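Local coordinates for protein acetylene hydratase (Pelobacter acetylenicus, PDB 2E7Z) that catalyses the hydration of acetylene to acetaldehyde, using a tungsten-bis(molybdopterin guanine dinucleotide) cofactor and a [4Fe-4S] cluster, at residues W80-A83 against L84-I87; E345-K348 against K349-L352; L368-P371 against S372-V375; P588-A591 against K592-L596; D702-W705 against N706-P709. One frame throughout, in Å; residues are numbered along the deposited sequence.

Overall arrangement
The five contacts are local and follow one another along the chain. Interactions 1 to 3 fall within the molybdopterin oxidoreductase part of the chain, on helices 80-98, 345-350 and 369-376. Interactions 2 and 3 have centres about 20 Å apart and nearest atoms about 6 Å apart. Interaction 1 stands about 29 Å from interaction 2, centre to centre. Interaction 4 runs from helix 588-593 to the start of strand 596-600. Interaction 5 lies in the loop before strand 720-726, which is paired with strand 596-600 in the same sheet. The centres of interactions 4 and 5 are about 20 Å apart. Interactions 1 and 5 lie nearer the cofactor; the other three are structural packing away from the known sites.

Interaction 1: W80-A83 against L84-I87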
loop_
_atom_site.group_PDB
_atom_site.type_symbol
_atom_site.label_atom_id
_atom_site.label_comp_id
_atom_site.label_asym_id
_atom_site.label_seq_id
_atom_site.Cartn_x
_atom_site.Cartn_y
_atom_site.Cartn_z
ATOM N N TRP A 80 0.609 19.277 -24.412
ATOM C CA TRP A 80 1.572 18.266 -23.921
ATOM C C TRP A 80 3.002 18.575 -24.391
ATOM O O TRP A 80 3.957 18.497 -23.627
ATOM C CB TRP A 80 1.167 16.872 -24.389
ATOM C CG TRP A 80 0.215 16.187 -23.468
ATOM C CD1 TRP A 80 -1.153 16.181 -23.552
ATOM C CD2 TRP A 80 0.556 15.449 -22.281
ATOM N NE1 TRP A 80 -1.687 15.447 -22.489
ATOM C CE2 TRP A 80 -0.654 14.992 -21.704
ATOM C CE3 TRP A 80 1.761 15.117 -21.668
ATOM C CZ2 TRP A 80 -0.686 14.203 -20.557
ATOM C CZ3 TRP A 80 1.728 14.324 -20.504
ATOM C CH2 TRP A 80 0.522 13.881 -19.970
ATOM N N ASP A 81 3.133 18.953 -25.667
ATOM C CA ASP A 81 4.443 19.202 -26.234
ATOM C C ASP A 81 5.175 20.328 -25.485
ATOM O O ASP A 81 6.359 20.198 -25.138
ATOM C CB ASP A 81 4.287 19.554 -27.733
ATOM C CG ASP A 81 5.616 19.676 -28.466
ATOM O OD1 ASP A 81 6.409 18.715 -28.402
ATOM O OD2 ASP A 81 5.857 20.722 -29.134
ATOM N N GLN A 82 4.463 21.435 -25.236
ATOM C CA GLN A 82 5.070 22.556 -24.541
ATOM C C GLN A 82 5.337 22.228 -23.068
ATOM O O GLN A 82 6.394 22.572 -22.526
ATOM C CB GLN A 82 4.217 23.809 -24.662
ATOM C CG GLN A 82 4.903 25.044 -24.091
ATOM C CD GLN A 82 6.151 25.473 -24.882
ATOM O OE1 GLN A 82 6.303 25.168 -26.074
ATOM N NE2 GLN A 82 7.037 26.207 -24.219
ATOM N N ALA A 83 4.384 21.541 -22.430
ATOM C CA ALA A 83 4.581 21.134 -21.037
ATOM C C ALA A 83 5.821 20.267 -20.904
ATOM O O ALA A 83 6.640 20.512 -20.050
ATOM C CB ALA A 83 3.353 20.382 -20.516
ATOM N N LEU A 84 5.964 19.290 -21.789
ATOM C CA LEU A 84 7.101 18.387 -21.731
ATOM C C LEU A 84 8.411 19.127 -22.031
ATOM O O LEU A 84 9.436 18.856 -21.405
ATOM C CB LEU A 84 6.880 17.231 -22.705
ATOM C CG LEU A 84 5.750 16.262 -22.348
ATOM C CD1 LEU A 84 5.131 15.668 -23.627
ATOM C CD2 LEU A 84 6.264 15.192 -21.436
ATOM N N ASP A 85 8.380 20.053 -22.996
ATOM C CA ASP A 85 9.578 20.830 -23.292
ATOM C C ASP A 85 10.029 21.606 -22.052
ATOM O O ASP A 85 11.213 21.598 -21.700
ATOM C CB ASP A 85 9.311 21.837 -24.405
ATOM C CG ASP A 85 9.294 21.205 -25.798
ATOM O OD1 ASP A 85 9.594 19.988 -25.942
ATOM O OD2 ASP A 85 8.985 21.960 -26.748
ATOM N N GLU A 86 9.073 22.250 -21.383
ATOM C CA GLU A 86 9.408 23.073 -20.222
ATOM C C GLU A 86 9.839 22.237 -19.026
ATOM O O GLU A 86 10.768 22.599 -18.318
ATOM C CB GLU A 86 8.239 23.986 -19.848
ATOM C CG GLU A 86 7.998 25.038 -20.937
ATOM C CD GLU A 86 6.868 26.015 -20.624
ATOM O OE1 GLU A 86 6.351 26.010 -19.486
ATOM O OE2 GLU A 86 6.475 26.797 -21.530
ATOM N N ILE A 87 9.148 21.123 -18.815
ATOM C CA ILE A 87 9.508 20.212 -17.729
ATOM C C ILE A 87 10.944 19.716 -17.927
ATOM O O ILE A 87 11.771 19.751 -16.997
ATOM C CB ILE A 87 8.482 19.077 -17.620
ATOM C CG1 ILE A 87 7.165 19.620 -17.059
ATOM C CG2 ILE A 87 8.993 17.965 -16.719
ATOM C CD1 ILE A 87 5.969 18.682 -17.289
HETATM O O HOH W 1 8.903 24.624 -26.717
#
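Trp80 opens helix 80-98 and meets Leu84 one turn on. The methyl CD1 of Leu84 sits at the edge of the indole, near its plane, 3.9 Å from Trp80 CE3. Trp80 NE1 bonds to Glu487 O, and the ring lies about 4 Å from the side chain of Tyr439, a cofactor-binding residue. Asp81 comes next. Its OD2 lies 4.1 Å from Asp85 OD2, a pair of like charges. Both aspartates form salt bridges with Arg501, which probably offsets the repulsion.

Gln82 makes the direct polar side-chain bond. Its CG is anti to the backbone N (chi1 -173°), and a bend at chi2 brings the amide to Glu86. Gln82 NE2 gives a nearly straight bond (176°) at 2.8 Å to Glu86 OE2, while Glu86 OE1 is held by Lys64 and Tyr452. The OE2 oxygen is met on its anti side, with the amide and carboxylate planes 80° apart. Gln82 OE1 accepts from a water at 2.7 Å, which also donates to Asp85 OD2.

Ala83 O takes the backbone bond from Ile87 N at 2.9 Å, part of the regular i to i+4 ladder. Ala83 CB only grazes Ile87 CD1, at 4.5 Å. The helix is thus amphipathic, with an apolar flank formed by Trp80, Ala83, Leu84 and Ile87. On the polar flank both amide atoms of Gln82 are engaged, which probably fixes the rotation of the group.

Interaction 2: E345-K348 against K349-L352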
loop_
_atom_site.group_PDB
_atom_site.type_symbol
_atom_site.label_atom_id
_atom_site.label_comp_id
_atom_site.label_asym_id
_atom_site.label_seq_id
_atom_site.Cartn_x
_atom_site.Cartn_y
_atom_site.Cartn_z
ATOM N N GLU A 345 26.458 2.388 -8.391
ATOM C CA GLU A 345 26.451 2.060 -6.968
ATOM C C GLU A 345 26.487 3.338 -6.129
ATOM O O GLU A 345 25.783 3.456 -5.121
ATOM C CB GLU A 345 27.649 1.135 -6.615
ATOM C CG GLU A 345 29.003 1.788 -6.707
ATOM C CD GLU A 345 30.126 0.976 -6.033
ATOM O OE1 GLU A 345 30.324 -0.214 -6.377
ATOM O OE2 GLU A 345 30.821 1.544 -5.156
ATOM N N GLU A 346 27.261 4.318 -6.573
ATOM C CA GLU A 346 27.347 5.597 -5.867
ATOM C C GLU A 346 25.979 6.247 -5.704
ATOM O O GLU A 346 25.675 6.782 -4.634
ATOM C CB GLU A 346 28.363 6.526 -6.550
ATOM C CG GLU A 346 29.811 6.024 -6.487
ATOM C CD GLU A 346 30.274 5.191 -7.702
ATOM O OE1 GLU A 346 29.458 4.556 -8.437
ATOM O OE2 GLU A 346 31.506 5.162 -7.892
ATOM N N LYS A 347 25.168 6.193 -6.763
ATOM C CA LYS A 347 23.802 6.740 -6.696
ATOM C C LYS A 347 22.864 5.862 -5.827
ATOM O O LYS A 347 22.039 6.380 -5.062
ATOM C CB LYS A 347 23.242 6.909 -8.106
ATOM C CG LYS A 347 23.992 7.911 -8.983
ATOM C CD LYS A 347 24.148 9.283 -8.318
ATOM C CE LYS A 347 24.824 10.284 -9.251
ATOM N NZ LYS A 347 25.132 11.590 -8.609
ATOM N N LYS A 348 23.005 4.537 -5.926
ATOM C CA LYS A 348 22.234 3.659 -5.032
ATOM C C LYS A 348 22.492 4.019 -3.578
ATOM O O LYS A 348 21.564 4.095 -2.762
ATOM C CB LYS A 348 22.531 2.175 -5.290
ATOM C CG LYS A 348 22.105 1.672 -6.663
ATOM C CD LYS A 348 22.070 0.175 -6.675
ATOM C CE LYS A 348 21.470 -0.410 -7.932
ATOM N NZ LYS A 348 22.502 -0.540 -8.995
ATOM N N LYS A 349 23.773 4.204 -3.243
ATOM C CA LYS A 349 24.146 4.525 -1.870
ATOM C C LYS A 349 23.540 5.826 -1.341
ATOM O O LYS A 349 23.329 5.956 -0.131
ATOM C CB LYS A 349 25.695 4.508 -1.726
ATOM C CG LYS A 349 26.314 3.125 -1.815
ATOM C CD LYS A 349 27.860 3.196 -1.792
ATOM C CE LYS A 349 28.437 3.251 -3.209
ATOM N NZ LYS A 349 29.882 3.618 -3.279
ATOM N N LEU A 350 23.212 6.755 -2.246
ATOM C CA LEU A 350 22.681 8.060 -1.849
ATOM C C LEU A 350 21.203 7.991 -1.532
ATOM O O LEU A 350 20.642 8.952 -0.991
ATOM C CB LEU A 350 22.824 9.104 -2.963
ATOM C CG LEU A 350 24.236 9.652 -3.243
ATOM C CD1 LEU A 350 24.214 10.587 -4.452
ATOM C CD2 LEU A 350 24.827 10.342 -2.030
ATOM N N GLN A 351 20.548 6.893 -1.905
ATOM C CA GLN A 351 19.097 6.801 -1.757
ATOM C C GLN A 351 18.671 7.316 -0.399
ATOM O O GLN A 351 19.156 6.849 0.626
ATOM C CB GLN A 351 18.648 5.362 -1.941
ATOM C CG GLN A 351 17.105 5.235 -2.071
ATOM C CD GLN A 351 16.735 3.853 -2.556
ATOM O OE1 GLN A 351 17.215 2.852 -2.011
ATOM N NE2 GLN A 351 15.912 3.776 -3.583
ATOM N N LEU A 352 17.702 8.235 -0.365
ATOM C CA LEU A 352 17.368 8.820 0.920
ATOM C C LEU A 352 16.708 7.812 1.822
ATOM O O LEU A 352 15.802 7.093 1.414
ATOM C CB LEU A 352 16.438 10.015 0.680
ATOM C CG LEU A 352 17.216 11.197 0.078
ATOM C CD1 LEU A 352 16.308 12.196 -0.614
ATOM C CD2 LEU A 352 18.002 11.922 1.137
#
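Lys349 folds back along Glu345 at the end of the short helix 345-350, an i to i+4 salt bridge over one helical turn. The two side chains lie side by side and point the same way. Lys349 NZ reaches Glu345 OE2 at 3.0 Å, on the anti side of the oxygen and 26° out of the carboxylate plane. A bend at chi3 (-93°) turns the lysine chain back over the backbone, with its CE 3.3 Å from Glu345 O. That carbonyl also accepts the bond from Lys349 N at 2.9 Å. The carboxylate of Glu346 lies further off, with Glu346 OE2 5.1 Å from Lys349 NZ, so its attraction is probably weaker.

The first bond of the Lys348 side chain points away from 349-352, though Lys348 CB lies 3.1 Å from Lys349 N. Lys348 NZ bonds to Leu343 O and His340 O, and the ammonium makes a cation-pi contact with Tyr362.

Leu350 lies alongside Lys347, with Leu350 CD1 4.1 Å from Lys347 CD. The ammonium of that lysine forms a salt bridge with Glu101. Here the helix tightens: Leu350 N bonds to Lys347 O at 3.1 Å and only weakly to Glu346 O. The contact is structural packing away from the known binding sites. Gln351 N, already beyond the helix, donates to Lys348 O at 3.1 Å, well above the carbonyl plane (58° out of it).

Interaction 3: L368-P371 against S372-V375; sequences LEEP and SERV
Ser372 grips Leu368 O twice. Its OG donates to that carbonyl at 2.7 Å, and its backbone N donates to the same oxygen at 2.9 Å. The two donors reach Leu368 O from opposite faces of the carbonyl plane, OG tilted 35° out of it and N 26°. With OG beside its own backbone N (chi1 -63°), the hydroxyl faces back down the helix toward this acceptor. Arg147 NH2 adds a weak bond to the same OG. An alanine here would remove the hydroxyl, which would probably cost Leu368 O its second donor from this residue and Arg147 its weak partner.

Glu373 follows. Its N donates to Glu369 O at 2.9 Å. Glu373 CB lies against the backbone of the turn before, 3.5 Å from Glu370 O.

These bonds build the first turns of helix 369-376. Pro371 fits there because a proline in the first turn has no amide hydrogen to give, and none is needed so near the start of a helix.

Arg374 N bonds to Glu370 O at 2.9 Å. Its side chain bends at chi3, and its NH2 bonds to Val550 O, which ties the helix to a part of the chain far off in sequence. Val375 N then donates to Pro371 O at 3.0 Å. Val375 CG2 lies 3.4 Å from Pro371 O, and it also rests over one face of the Arg374 guanidinium, offset toward its rim.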
loop_
_atom_site.group_PDB
_atom_site.type_symbol
_atom_site.label_atom_id
_atom_site.label_comp_id
_atom_site.label_asym_id
_atom_site.label_seq_id
_atom_site.Cartn_x
_atom_site.Cartn_y
_atom_site.Cartn_z
ATOM N N LEU A 368 19.990 -9.675 -0.587
ATOM C CA LEU A 368 19.073 -10.519 -1.356
ATOM C C LEU A 368 19.374 -10.579 -2.859
ATOM O O LEU A 368 18.725 -11.336 -3.588
ATOM C CB LEU A 368 17.619 -10.115 -1.128
ATOM C CG LEU A 368 17.169 -10.027 0.334
ATOM C CD1 LEU A 368 15.791 -9.512 0.378
ATOM C CD2 LEU A 368 17.236 -11.389 1.043
ATOM N N GLU A 369 20.371 -9.821 -3.309
ATOM C CA GLU A 369 20.714 -9.755 -4.743
ATOM C C GLU A 369 21.111 -11.109 -5.323
ATOM O O GLU A 369 20.483 -11.612 -6.250
ATOM C CB GLU A 369 21.812 -8.718 -4.986
ATOM C CG GLU A 369 21.284 -7.282 -4.878
ATOM C CD GLU A 369 22.380 -6.234 -4.746
ATOM O OE1 GLU A 369 23.552 -6.551 -5.050
ATOM O OE2 GLU A 369 22.064 -5.085 -4.330
ATOM N N GLU A 370 22.156 -11.702 -4.765
ATOM C CA GLU A 370 22.640 -12.984 -5.268
ATOM C C GLU A 370 21.591 -14.092 -5.131
ATOM O O GLU A 370 21.397 -14.870 -6.069
ATOM C CB GLU A 370 23.970 -13.372 -4.601
ATOM C CG GLU A 370 25.105 -12.387 -4.892
ATOM C CD GLU A 370 25.245 -12.054 -6.376
ATOM O OE1 GLU A 370 25.528 -12.988 -7.163
ATOM O OE2 GLU A 370 25.062 -10.867 -6.752
ATOM N N PRO A 371 20.926 -14.182 -3.967
ATOM C CA PRO A 371 19.836 -15.150 -3.797
ATOM C C PRO A 371 18.701 -14.986 -4.808
ATOM O O PRO A 371 18.175 -15.971 -5.329
ATOM C CB PRO A 371 19.356 -14.877 -2.375
ATOM C CG PRO A 371 20.583 -14.338 -1.669
ATOM C CD PRO A 371 21.254 -13.496 -2.697
ATOM N N SER A 372 18.322 -13.738 -5.087
ATOM C CA SER A 372 17.302 -13.452 -6.107
ATOM C C SER A 372 17.752 -13.852 -7.527
ATOM O O SER A 372 16.939 -14.366 -8.321
ATOM C CB SER A 372 16.891 -11.971 -6.048
ATOM O OG SER A 372 16.296 -11.678 -4.804
ATOM N N GLU A 373 19.006 -13.575 -7.877
ATOM C CA GLU A 373 19.559 -14.002 -9.166
ATOM C C GLU A 373 19.478 -15.520 -9.257
ATOM O O GLU A 373 19.161 -16.089 -10.295
ATOM C CB GLU A 373 21.026 -13.556 -9.316
ATOM C CG GLU A 373 21.633 -13.811 -10.714
ATOM C CD GLU A 373 22.961 -13.085 -10.969
ATOM O OE1 GLU A 373 23.083 -11.873 -10.666
ATOM O OE2 GLU A 373 23.901 -13.748 -11.481
ATOM N N ARG A 374 19.781 -16.170 -8.138
ATOM C CA ARG A 374 19.870 -17.631 -8.113
ATOM C C ARG A 374 18.500 -18.272 -8.326
ATOM O O ARG A 374 18.349 -19.193 -9.147
ATOM C CB ARG A 374 20.497 -18.092 -6.786
ATOM C CG ARG A 374 20.633 -19.626 -6.644
ATOM C CD ARG A 374 21.113 -20.008 -5.238
ATOM N NE ARG A 374 20.115 -19.884 -4.161
ATOM C CZ ARG A 374 19.127 -20.757 -3.944
ATOM N NH1 ARG A 374 18.985 -21.808 -4.748
ATOM N NH2 ARG A 374 18.278 -20.592 -2.931
ATOM N N VAL A 375 17.498 -17.760 -7.613
ATOM C CA VAL A 375 16.193 -18.401 -7.554
ATOM C C VAL A 375 15.262 -17.886 -8.667
ATOM O O VAL A 375 14.507 -18.664 -9.279
ATOM C CB VAL A 375 15.535 -18.177 -6.166
ATOM C CG1 VAL A 375 14.047 -18.629 -6.160
ATOM C CG2 VAL A 375 16.378 -18.873 -5.067
#

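Interaction 4: P588-A591 against K592-L596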
loop_
_atom_site.group_PDB
_atom_site.type_symbol
_atom_site.label_atom_id
_atom_site.label_comp_id
_atom_site.label_asym_id
_atom_site.label_seq_id
_atom_site.Cartn_x
_atom_site.Cartn_y
_atom_site.Cartn_z
ATOM N N PRO A 588 0.968 7.012 31.050
ATOM C CA PRO A 588 -0.316 7.342 31.686
ATOM C C PRO A 588 -0.484 8.829 31.999
ATOM O O PRO A 588 -1.609 9.338 31.977
ATOM C CB PRO A 588 -0.302 6.513 32.978
ATOM C CG PRO A 588 1.162 6.102 33.184
ATOM C CD PRO A 588 1.741 6.005 31.807
ATOM N N GLU A 589 0.621 9.518 32.285
ATOM C CA GLU A 589 0.551 10.954 32.551
ATOM C C GLU A 589 0.053 11.731 31.330
ATOM O O GLU A 589 -0.876 12.539 31.428
ATOM C CB GLU A 589 1.898 11.492 33.046
ATOM C CG GLU A 589 1.877 12.978 33.452
ATOM C CD GLU A 589 0.885 13.307 34.578
ATOM O OE1 GLU A 589 0.401 14.464 34.611
ATOM O OE2 GLU A 589 0.586 12.428 35.424
ATOM N N LEU A 590 0.651 11.463 30.169
ATOM C CA LEU A 590 0.200 12.099 28.925
ATOM C C LEU A 590 -1.255 11.755 28.628
ATOM O O LEU A 590 -2.013 12.593 28.124
ATOM C CB LEU A 590 1.083 11.664 27.756
ATOM C CG LEU A 590 0.866 12.400 26.431
ATOM C CD1 LEU A 590 1.041 13.924 26.603
ATOM C CD2 LEU A 590 1.800 11.850 25.374
ATOM N N ALA A 591 -1.639 10.521 28.955
ATOM C CA ALA A 591 -3.003 10.051 28.723
ATOM C C ALA A 591 -4.057 10.800 29.566
ATOM O O ALA A 591 -5.256 10.743 29.282
ATOM C CB ALA A 591 -3.077 8.532 28.935
ATOM N N LYS A 592 -3.622 11.538 30.584
ATOM C CA LYS A 592 -4.579 12.390 31.293
ATOM C C LYS A 592 -5.076 13.527 30.405
ATOM O O LYS A 592 -6.240 13.903 30.486
ATOM C CB LYS A 592 -3.997 12.947 32.584
ATOM C CG LYS A 592 -3.778 11.887 33.634
ATOM C CD LYS A 592 -3.127 12.474 34.858
ATOM C CE LYS A 592 -2.624 11.366 35.761
ATOM N NZ LYS A 592 -1.836 11.932 36.896
ATOM N N GLU A 593 -4.195 14.051 29.549
ATOM C CA GLU A 593 -4.553 15.139 28.661
ATOM C C GLU A 593 -5.085 14.612 27.332
ATOM O O GLU A 593 -5.975 15.229 26.728
ATOM C CB GLU A 593 -3.358 16.070 28.395
ATOM C CG GLU A 593 -3.724 17.234 27.453
ATOM C CD GLU A 593 -2.606 18.222 27.208
ATOM O OE1 GLU A 593 -1.585 18.170 27.918
ATOM O OE2 GLU A 593 -2.766 19.059 26.288
ATOM N N TYR A 594 -4.509 13.489 26.895
ATOM C CA TYR A 594 -4.858 12.846 25.624
ATOM C C TYR A 594 -5.353 11.438 25.953
ATOM O O TYR A 594 -4.581 10.488 25.908
ATOM C CB TYR A 594 -3.626 12.746 24.722
ATOM C CG TYR A 594 -3.002 14.057 24.315
ATOM C CD1 TYR A 594 -2.013 14.648 25.096
ATOM C CD2 TYR A 594 -3.374 14.685 23.129
ATOM C CE1 TYR A 594 -1.392 15.851 24.695
ATOM C CE2 TYR A 594 -2.782 15.887 22.732
ATOM C CZ TYR A 594 -1.795 16.462 23.522
ATOM O OH TYR A 594 -1.196 17.645 23.111
ATOM N N PRO A 595 -6.633 11.315 26.345
ATOM C CA PRO A 595 -7.123 10.054 26.910
ATOM C C PRO A 595 -7.455 8.948 25.908
ATOM O O PRO A 595 -7.687 7.798 26.323
ATOM C CB PRO A 595 -8.386 10.481 27.668
ATOM C CG PRO A 595 -8.858 11.692 26.994
ATOM C CD PRO A 595 -7.670 12.360 26.324
ATOM N N LEU A 596 -7.483 9.288 24.616
ATOM C CA LEU A 596 -7.965 8.350 23.585
ATOM C C LEU A 596 -6.821 7.705 22.830
ATOM O O LEU A 596 -5.900 8.395 22.450
ATOM C CB LEU A 596 -8.869 9.066 22.587
ATOM C CG LEU A 596 -10.067 9.836 23.155
ATOM C CD1 LEU A 596 -10.648 10.793 22.129
ATOM C CD2 LEU A 596 -11.147 8.873 23.669
#
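Glu589 and Lys592 cross on the outer side of a short, weakly bonded helix, 588-593, which leads into strand 596-600. The salt bridge is an i to i+3 pair. The glutamate has CG anti to the backbone N (chi1 -176°) and bends at chi2, so that its carboxylate swings round to the lysine. The lysine chain is extended beyond CG. Lys592 NZ meets Glu589 OE2 at 2.9 Å, on the syn side and 23° out of the carboxylate plane. Lys592 CE follows at 3.4 Å from Glu589 OE2, so the end of the chain lies against the carboxylate.

Toward the sheet, Leu590 meets Tyr594. The leucine branch CD1 approaches the ring obliquely and touches Tyr594 CD1 at 3.5 Å. Both side chains also pack on Leu721 of strand 720-726. Lys723 of the same strand makes a cation-pi contact with the tyrosine and a salt bridge with Glu593. These contacts place the helix against strand 720-726, which pairs with 596-600.

Leu590 O accepts two backbone bonds. Tyr594 N lies in the carbonyl plane at 2.9 Å from Leu590 O, whereas Glu593 N stands well above it. The same Leu590 O also lies in plane at the edge of the Tyr594 ring. Pro595 comes next and has no amide hydrogen to give. Instead its CA makes a CA-H...O contact with Ala591 O at 3.1 Å, and Ala591 CA makes another with Tyr594 O at 3.3 Å.

Interaction 5: D702-W705 against N706-P709; sequences DDDW and NLDP
Asn706 N donates to Asp703 O at 2.9 Å, the shortest polar bond of this turn. The donor stands above the carbonyl plane, 44° out of it. The next residue repeats the pattern, with Leu707 N bonding to Asp704 O at 3.0 Å.

Two successive i to i+3 bonds mark a short 3-10 turn at 704-706. It lies in the loop between helix 691-694 and strand 720-726, and the side chain of Asn706 comes within about 10 Å of a bound molybdopterin guanine dinucleotide.

Trp705 folds back over this turn. Its CG sits between the backbone N and the carbonyl carbon (chi1 70°), which lays the indole across its neighbour. Asn706 CB rests over one face of the six-membered ring, 3.6 Å from its centroid and 11° off the normal, a CH-pi contact. Trp705 NE1 donates to Asp703 OD2 at 3.2 Å, on the anti lone pair of that oxygen. A serine in place of Trp705 would probably uncover Asn706 CB and leave Asp703 OD2 without its indole partner.

On the other flank Leu707 packs against Asp702, with Leu707 CD2 3.9 Å from Asp702 CB and Leu707 CD1 3.5 Å from Asp702 O. The carboxylate of Asp702 is held by Thr392 and Asn422, while Asp704 OD1 bonds to Tyr357. Lys298 NZ bonds to both Trp705 O and Leu707 O.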
loop_
_atom_site.group_PDB
_atom_site.type_symbol
_atom_site.label_atom_id
_atom_site.label_comp_id
_atom_site.label_asym_id
_atom_site.label_seq_id
_atom_site.Cartn_x
_atom_site.Cartn_y
_atom_site.Cartn_z
ATOM N N ASP A 702 6.202 11.771 12.336
ATOM C CA ASP A 702 7.226 10.864 11.813
ATOM C C ASP A 702 8.572 11.086 12.481
ATOM O O ASP A 702 9.620 10.748 11.922
ATOM C CB ASP A 702 7.310 10.812 10.276
ATOM C CG ASP A 702 7.680 12.127 9.625
ATOM O OD1 ASP A 702 7.991 13.107 10.329
ATOM O OD2 ASP A 702 7.709 12.136 8.359
ATOM N N ASP A 703 8.531 11.615 13.705
ATOM C CA ASP A 703 9.707 11.558 14.570
ATOM C C ASP A 703 10.052 10.090 14.819
ATOM O O ASP A 703 9.176 9.223 14.729
ATOM C CB ASP A 703 9.394 12.166 15.927
ATOM C CG ASP A 703 8.970 13.626 15.865
ATOM O OD1 ASP A 703 9.326 14.358 14.913
ATOM O OD2 ASP A 703 8.266 14.074 16.803
ATOM N N ASP A 704 11.299 9.820 15.178
ATOM C CA ASP A 704 11.730 8.433 15.354
ATOM C C ASP A 704 10.868 7.687 16.363
ATOM O O ASP A 704 10.602 6.486 16.182
ATOM C CB ASP A 704 13.202 8.378 15.787
ATOM C CG ASP A 704 14.158 8.869 14.721
ATOM O OD1 ASP A 704 13.826 8.819 13.509
ATOM O OD2 ASP A 704 15.284 9.286 15.102
ATOM N N TRP A 705 10.406 8.366 17.411
ATOM C CA TRP A 705 9.584 7.677 18.420
ATOM C C TRP A 705 8.338 7.026 17.801
ATOM O O TRP A 705 7.887 5.986 18.289
ATOM C CB TRP A 705 9.226 8.601 19.601
ATOM C CG TRP A 705 8.251 9.678 19.247
ATOM C CD1 TRP A 705 8.543 10.978 18.947
ATOM C CD2 TRP A 705 6.828 9.551 19.163
ATOM N NE1 TRP A 705 7.384 11.669 18.673
ATOM C CE2 TRP A 705 6.315 10.820 18.791
ATOM C CE3 TRP A 705 5.930 8.491 19.368
ATOM C CZ2 TRP A 705 4.944 11.060 18.591
ATOM C CZ3 TRP A 705 4.566 8.723 19.176
ATOM C CH2 TRP A 705 4.082 10.002 18.817
ATOM N N ASN A 706 7.802 7.608 16.717
ATOM C CA ASN A 706 6.586 7.085 16.086
ATOM C C ASN A 706 6.830 6.260 14.822
ATOM O O ASN A 706 5.873 5.976 14.092
ATOM C CB ASN A 706 5.601 8.223 15.751
ATOM C CG ASN A 706 4.201 7.715 15.433
ATOM O OD1 ASN A 706 3.563 8.135 14.443
ATOM N ND2 ASN A 706 3.702 6.848 16.254
ATOM N N LEU A 707 8.091 5.940 14.544
ATOM C CA LEU A 707 8.456 5.077 13.402
ATOM C C LEU A 707 8.809 3.661 13.807
ATOM O O LEU A 707 9.489 3.442 14.813
ATOM C CB LEU A 707 9.608 5.667 12.570
ATOM C CG LEU A 707 9.350 7.073 11.994
ATOM C CD1 LEU A 707 10.572 7.474 11.164
ATOM C CD2 LEU A 707 8.082 7.120 11.136
ATOM N N ASP A 708 8.328 2.700 13.030
ATOM C CA ASP A 708 8.835 1.326 13.134
ATOM C C ASP A 708 10.358 1.395 12.975
ATOM O O ASP A 708 10.862 1.930 11.996
ATOM C CB ASP A 708 8.167 0.465 12.054
ATOM C CG ASP A 708 8.632 -0.965 12.070
ATOM O OD1 ASP A 708 9.604 -1.300 11.344
ATOM O OD2 ASP A 708 7.997 -1.763 12.797
ATOM N N PRO A 709 11.119 0.938 13.992
ATOM C CA PRO A 709 12.574 1.093 13.951
ATOM C C PRO A 709 13.282 0.430 12.776
ATOM O O PRO A 709 14.300 0.935 12.316
ATOM C CB PRO A 709 13.032 0.476 15.289
ATOM C CG PRO A 709 11.886 0.674 16.186
ATOM C CD PRO A 709 10.666 0.421 15.291
#